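Local coordinates for protein SaTIE-TED (Staphylococcus aureus, PDB 6FX6) that is of unknown function but, as the thioester domain of a cell-wall-anchored surface protein, probably helps the bacterium attach covalently to host molecules, at residues 151-156 with 183-188; 143-148 with 232-237. All coordinates share one frame; numbering follows the deposited sequence.

In the fold
Contacts 1 and 2 belong to the two facing sheets of a small β-sandwich, one mixed and one antiparallel. Contact 2 joins the outermost strand 145-149 to 231-238 in the mixed sheet, and contact 1 joins 154-157 to 183-188 in the antiparallel one. Their centres are 11 Å apart, and the sheets meet through side chains: Val186 CG1 lies 3.4 Å from Leu235 CD1, and Phe156 CE1 lies 3.8 Å from Lys146 CB. Strand 154-157 comes directly after 145-149, so the chain passes from one layer to the other, and both segments of contact 1 fall between those of contact 2 in sequence. The centre of contact 1 lies about 30 Å, and that of contact 2 about 28 Å, from the centre of the chain, on the same side.

Contact 1 of 2, residues 151-156 with 183-188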
loop_
_atom_site.group_PDB
_atom_site.type_symbol
_atom_site.label_atom_id
_atom_site.label_comp_id
_atom_site.label_asym_id
_atom_site.label_seq_id
_atom_site.Cartn_x
_atom_site.Cartn_y
_atom_site.Cartn_z
ATOM N N GLY A 151 -30.982 -9.109 -18.099
ATOM C CA GLY A 151 -32.047 -8.140 -17.856
ATOM C C GLY A 151 -32.329 -7.920 -16.381
ATOM O O GLY A 151 -32.468 -6.776 -15.949
ATOM N N GLU A 152 -32.402 -9.005 -15.607
ATOM C CA GLU A 152 -32.857 -8.949 -14.214
ATOM C C GLU A 152 -31.770 -8.435 -13.270
ATOM O O GLU A 152 -30.701 -9.030 -13.151
ATOM C CB GLU A 152 -33.343 -10.324 -13.751
ATOM C CG GLU A 152 -34.528 -10.858 -14.550
ATOM C CD GLU A 152 -35.103 -12.156 -13.993
ATOM O OE1 GLU A 152 -34.378 -12.905 -13.296
ATOM O OE2 GLU A 152 -36.292 -12.432 -14.259
ATOM N N LYS A 153 -32.058 -7.323 -12.602
ATOM C CA LYS A 153 -31.129 -6.734 -11.649
ATOM C C LYS A 153 -30.968 -7.668 -10.443
ATOM O O LYS A 153 -31.955 -8.166 -9.899
ATOM C CB LYS A 153 -31.609 -5.338 -11.218
ATOM C CG LYS A 153 -30.608 -4.583 -10.347
ATOM C CD LYS A 153 -30.433 -3.119 -10.744
ATOM C CE LYS A 153 -31.357 -2.181 -9.989
ATOM N NZ LYS A 153 -31.042 -0.748 -10.266
ATOM N N GLY A 154 -29.716 -7.924 -10.071
ATOM C CA GLY A 154 -29.366 -8.792 -8.946
ATOM C C GLY A 154 -28.721 -8.001 -7.819
ATOM O O GLY A 154 -28.000 -7.025 -8.063
ATOM N N VAL A 155 -28.994 -8.427 -6.587
ATOM C CA VAL A 155 -28.454 -7.807 -5.383
ATOM C C VAL A 155 -27.721 -8.887 -4.593
ATOM O O VAL A 155 -28.258 -9.968 -4.376
ATOM C CB VAL A 155 -29.578 -7.179 -4.538
ATOM C CG1 VAL A 155 -29.056 -6.691 -3.188
ATOM C CG2 VAL A 155 -30.225 -6.034 -5.310
ATOM N N PHE A 156 -26.492 -8.589 -4.180
ATOM C CA PHE A 156 -25.660 -9.535 -3.441
ATOM C C PHE A 156 -25.151 -8.845 -2.191
ATOM O O PHE A 156 -24.482 -7.809 -2.281
ATOM C CB PHE A 156 -24.501 -10.017 -4.308
ATOM C CG PHE A 156 -24.942 -10.624 -5.608
ATOM C CD1 PHE A 156 -25.447 -11.917 -5.647
ATOM C CD2 PHE A 156 -24.890 -9.887 -6.792
ATOM C CE1 PHE A 156 -25.877 -12.478 -6.847
ATOM C CE2 PHE A 156 -25.314 -10.442 -7.994
ATOM C CZ PHE A 156 -25.808 -11.738 -8.022
ATOM N N LYS A 183 -24.425 -3.829 -0.103
ATOM C CA LYS A 183 -25.063 -4.516 -1.218
ATOM C C LYS A 183 -24.293 -4.242 -2.512
ATOM O O LYS A 183 -23.925 -3.099 -2.791
ATOM C CB LYS A 183 -26.517 -4.060 -1.358
ATOM C CG LYS A 183 -27.308 -4.108 -0.060
ATOM C CD LYS A 183 -28.798 -4.290 -0.311
ATOM C CE LYS A 183 -29.592 -4.315 0.987
ATOM N NZ LYS A 183 -30.933 -4.943 0.809
ATOM N N LEU A 184 -24.030 -5.303 -3.272
ATOM C CA LEU A 184 -23.493 -5.200 -4.622
ATOM C C LEU A 184 -24.677 -5.315 -5.572
ATOM O O LEU A 184 -25.347 -6.347 -5.589
ATOM C CB LEU A 184 -22.467 -6.308 -4.894
ATOM C CG LEU A 184 -21.881 -6.371 -6.315
ATOM C CD1 LEU A 184 -21.101 -5.109 -6.648
ATOM C CD2 LEU A 184 -21.009 -7.608 -6.504
ATOM N N ILE A 185 -24.924 -4.253 -6.344
ATOM C CA ILE A 185 -26.083 -4.143 -7.234
ATOM C C ILE A 185 -25.603 -4.396 -8.662
ATOM O O ILE A 185 -24.773 -3.655 -9.176
ATOM C CB ILE A 185 -26.728 -2.729 -7.161
ATOM C CG1 ILE A 185 -26.948 -2.271 -5.707
ATOM C CG2 ILE A 185 -28.035 -2.675 -7.946
ATOM C CD1 ILE A 185 -27.851 -3.157 -4.882
ATOM N N VAL A 186 -26.150 -5.424 -9.307
ATOM C CA VAL A 186 -25.620 -5.926 -10.573
ATOM C C VAL A 186 -26.706 -6.118 -11.618
ATOM O O VAL A 186 -27.779 -6.636 -11.315
ATOM C CB VAL A 186 -24.923 -7.283 -10.367
ATOM C CG1 VAL A 186 -24.347 -7.798 -11.676
ATOM C CG2 VAL A 186 -23.833 -7.166 -9.315
ATOM N N THR A 187 -26.416 -5.706 -12.850
ATOM C CA THR A 187 -27.223 -6.099 -14.000
ATOM C C THR A 187 -26.295 -6.460 -15.162
ATOM O O THR A 187 -25.290 -5.792 -15.389
ATOM C CB THR A 187 -28.271 -5.025 -14.382
ATOM O OG1 THR A 187 -29.062 -5.489 -15.486
ATOM C CG2 THR A 187 -27.627 -3.692 -14.746
ATOM N N ALA A 188 -26.625 -7.546 -15.861
ATOM C CA ALA A 188 -25.855 -8.029 -17.003
ATOM C C ALA A 188 -26.764 -8.171 -18.209
ATOM O O ALA A 188 -27.905 -8.614 -18.073
ATOM C CB ALA A 188 -25.214 -9.366 -16.678
HETATM O O HOH W 1 -28.927 -9.232 -15.139
#
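Phe156 and Val186 meet diagonally across two antiparallel strands, their side chains at about a right angle. Val186 CG2 comes in at the edge of the phenyl ring, 3.8 Å from Phe156 CE2, and Val186 CB lies in the ring plane. With Phe156 CG beside its backbone N (chi1 -56°), the ring is carried back along its own strand toward Gly154, the residue directly opposite Val186. Gly154 has no side chain on this face, and the ring edge fills its place.

Strand 154-157 is an outer strand of a three-stranded antiparallel sheet, in which 183-188 is central and bonds on its far side to 175-180, as in Ile185 with Lys178. The face carrying Phe156, Leu184 and Val186 is turned inward in a β-sandwich, covered by Leu235, Ile148 and Leu200 of the facing sheet. Gly154 and Val186 form a hydrogen-bonded pair, with Gly154 N 2.6 Å from Val186 O; Phe156 and Leu184 form the next.

On the outer face, Val155 and Ile185 lie side by side and point the same way, with Val155 CG2 3.8 Å from Ile185 CD1. The other branch of Ile185 serves Lys153: chi2 (136°) swings Lys153 CD to 3.7 Å from Ile185 CG2, and the further bend at chi3 (92°) keeps CE beside the same methyl. Val155 CG1 rests against Lys183 CD at 3.8 Å.

Ahead of strand 154-157, Gly151 N donates to Ala188 O at 3.1 Å. Between this bond and the ladder a water bridges the backbones, 2.7 Å from Glu152 O and 2.9 Å from Ala188 N, whose proton it accepts.

Contact 2 of 2, residues 143-148 with 232-237; sequences KQKKPI and WLTLQV
Lys143 lies across the indole of Trp232, where 143-148 runs into a parallel strand pairing. Residues 143-148 lead into 145-149, an edge strand of a mixed four-stranded sheet, one layer of a β-sandwich; 231-238 is its neighbour and pairs antiparallel with 195-201 on the other side. Lys143 CA sits 3.5 Å from the centroid of the Trp232 six-membered ring, 13° off its normal, a CH-pi contact over the face, and Lys143 CG extends it over CZ2. Trp232 CG lies between the backbone N and the carbonyl carbon (chi1 62°), which places the indole against Lys143. The backbone joins in, Lys143 N donating to Trp232 O at 2.8 Å.

Gln144 uses both ends: its backbone O accepts Thr234 N at 3.0 Å, while its OE1 takes a bond from Lys146 NZ at 2.9 Å, with the donor 43° out of the amide plane.

Lys145 crosses Gln236 at about a right angle, its CD 3.8 Å from Gln236 NE2. Its ammonium reaches, by a weak bond, a water that also lies 2.7 Å from Thr234 OG1, a hydroxyl held as well by Thr197 OG1. Lys146 turns to the opposite face, toward Phe156 of the other sheet, and its backbone straddles Leu235, N donating to Thr234 O and O accepting Gln236 N at 2.8 Å.

Pro147, which has no N-H to give, falls where the backbone N is turned away from 232-237. The bonding resumes with Ile148 N to Gln236 O. Ile148 is buried, and its side chain crosses that of Leu235 obliquely, with Ile148 CG2 3.9 Å from Leu235 CB.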
loop_
_atom_site.group_PDB
_atom_site.type_symbol
_atom_site.label_atom_id
_atom_site.label_comp_id
_atom_site.label_asym_id
_atom_site.label_seq_id
_atom_site.Cartn_x
_atom_site.Cartn_y
_atom_site.Cartn_z
ATOM N N LYS A 143 -14.862 -15.192 -4.357
ATOM C CA LYS A 143 -14.626 -16.412 -5.150
ATOM C C LYS A 143 -15.872 -17.221 -5.551
ATOM O O LYS A 143 -15.726 -18.267 -6.175
ATOM C CB LYS A 143 -13.628 -17.372 -4.476
ATOM C CG LYS A 143 -12.319 -16.768 -4.007
ATOM C CD LYS A 143 -11.391 -17.883 -3.548
ATOM C CE LYS A 143 -10.274 -17.387 -2.652
ATOM N NZ LYS A 143 -9.584 -18.526 -1.979
ATOM N N GLN A 144 -17.078 -16.759 -5.218
ATOM C CA GLN A 144 -18.288 -17.529 -5.504
ATOM C C GLN A 144 -18.764 -17.300 -6.940
ATOM O O GLN A 144 -18.426 -16.290 -7.576
ATOM C CB GLN A 144 -19.401 -17.210 -4.500
ATOM C CG GLN A 144 -19.070 -17.679 -3.086
ATOM C CD GLN A 144 -20.245 -17.609 -2.122
ATOM O OE1 GLN A 144 -21.096 -16.719 -2.208
ATOM N NE2 GLN A 144 -20.287 -18.550 -1.184
ATOM N N LYS A 145 -19.526 -18.273 -7.434
ATOM C CA LYS A 145 -20.196 -18.207 -8.721
ATOM C C LYS A 145 -21.688 -18.127 -8.456
ATOM O O LYS A 145 -22.226 -18.957 -7.726
ATOM C CB LYS A 145 -19.893 -19.453 -9.551
ATOM C CG LYS A 145 -18.441 -19.578 -9.986
ATOM C CD LYS A 145 -18.213 -20.866 -10.765
ATOM C CE LYS A 145 -16.743 -21.090 -11.094
ATOM N NZ LYS A 145 -16.259 -20.190 -12.179
ATOM N N LYS A 146 -22.347 -17.130 -9.042
ATOM C CA LYS A 146 -23.776 -16.894 -8.834
ATOM C C LYS A 146 -24.472 -16.818 -10.184
ATOM O O LYS A 146 -23.979 -16.124 -11.070
ATOM C CB LYS A 146 -23.995 -15.563 -8.123
ATOM C CG LYS A 146 -23.274 -15.396 -6.794
ATOM C CD LYS A 146 -23.948 -16.156 -5.668
ATOM C CE LYS A 146 -23.522 -15.593 -4.321
ATOM N NZ LYS A 146 -23.859 -16.523 -3.213
ATOM N N PRO A 147 -25.618 -17.517 -10.350
ATOM C CA PRO A 147 -26.383 -17.369 -11.587
ATOM C C PRO A 147 -27.157 -16.052 -11.619
ATOM O O PRO A 147 -27.620 -15.580 -10.582
ATOM C CB PRO A 147 -27.347 -18.552 -11.543
ATOM C CG PRO A 147 -27.575 -18.775 -10.090
ATOM C CD PRO A 147 -26.260 -18.475 -9.428
ATOM N N ILE A 148 -27.277 -15.470 -12.806
ATOM C CA ILE A 148 -28.059 -14.251 -13.008
ATOM C C ILE A 148 -28.629 -14.255 -14.430
ATOM O O ILE A 148 -27.908 -14.546 -15.388
ATOM C CB ILE A 148 -27.211 -12.979 -12.725
ATOM C CG1 ILE A 148 -28.100 -11.729 -12.677
ATOM C CG2 ILE A 148 -26.084 -12.806 -13.745
ATOM C CD1 ILE A 148 -27.375 -10.479 -12.242
ATOM N N TRP A 232 -13.809 -10.715 -5.357
ATOM C CA TRP A 232 -14.392 -10.951 -6.671
ATOM C C TRP A 232 -15.499 -11.991 -6.667
ATOM O O TRP A 232 -15.550 -12.896 -5.824
ATOM C CB TRP A 232 -13.319 -11.296 -7.719
ATOM C CG TRP A 232 -12.517 -12.542 -7.466
ATOM C CD1 TRP A 232 -11.283 -12.610 -6.887
ATOM C CD2 TRP A 232 -12.865 -13.888 -7.822
ATOM N NE1 TRP A 232 -10.848 -13.909 -6.842
ATOM C CE2 TRP A 232 -11.798 -14.717 -7.406
ATOM C CE3 TRP A 232 -13.977 -14.476 -8.439
ATOM C CZ2 TRP A 232 -11.807 -16.110 -7.591
ATOM C CZ3 TRP A 232 -13.989 -15.869 -8.623
ATOM C CH2 TRP A 232 -12.905 -16.665 -8.203
ATOM N N LEU A 233 -16.369 -11.842 -7.657
ATOM C CA LEU A 233 -17.572 -12.636 -7.806
ATOM C C LEU A 233 -17.774 -12.889 -9.288
ATOM O O LEU A 233 -17.730 -11.943 -10.091
ATOM C CB LEU A 233 -18.743 -11.845 -7.229
ATOM C CG LEU A 233 -20.183 -12.347 -7.361
ATOM C CD1 LEU A 233 -21.005 -11.899 -6.162
ATOM C CD2 LEU A 233 -20.835 -11.861 -8.640
ATOM N N THR A 234 -18.000 -14.152 -9.654
ATOM C CA THR A 234 -18.227 -14.523 -11.046
ATOM C C THR A 234 -19.710 -14.764 -11.276
ATOM O O THR A 234 -20.315 -15.598 -10.607
ATOM C CB THR A 234 -17.403 -15.766 -11.436
ATOM O OG1 THR A 234 -16.011 -15.462 -11.297
ATOM C CG2 THR A 234 -17.670 -16.184 -12.891
ATOM N N LEU A 235 -20.292 -14.023 -12.217
ATOM C CA LEU A 235 -21.685 -14.221 -12.608
ATOM C C LEU A 235 -21.773 -15.247 -13.725
ATOM O O LEU A 235 -21.023 -15.163 -14.691
ATOM C CB LEU A 235 -22.288 -12.921 -13.109
ATOM C CG LEU A 235 -22.239 -11.706 -12.180
ATOM C CD1 LEU A 235 -22.642 -10.452 -12.943
ATOM C CD2 LEU A 235 -23.130 -11.905 -10.967
ATOM N N GLN A 236 -22.683 -16.209 -13.587
ATOM C CA GLN A 236 -23.000 -17.148 -14.657
ATOM C C GLN A 236 -24.217 -16.570 -15.378
ATOM O O GLN A 236 -25.343 -16.661 -14.882
ATOM C CB GLN A 236 -23.291 -18.540 -14.095
ATOM C CG GLN A 236 -22.113 -19.184 -13.372
ATOM C CD GLN A 236 -22.462 -20.510 -12.701
ATOM O OE1 GLN A 236 -23.604 -20.742 -12.290
ATOM N NE2 GLN A 236 -21.467 -21.384 -12.573
ATOM N N VAL A 237 -23.981 -15.961 -16.539
ATOM C CA VAL A 237 -25.003 -15.159 -17.214
ATOM C C VAL A 237 -25.897 -16.090 -18.031
ATOM O O VAL A 237 -25.425 -16.736 -18.963
ATOM C CB VAL A 237 -24.383 -14.064 -18.113
ATOM C CG1 VAL A 237 -25.462 -13.127 -18.642
ATOM C CG2 VAL A 237 -23.333 -13.270 -17.336
HETATM O O HOH W 2 -14.278 -17.431 -11.677
#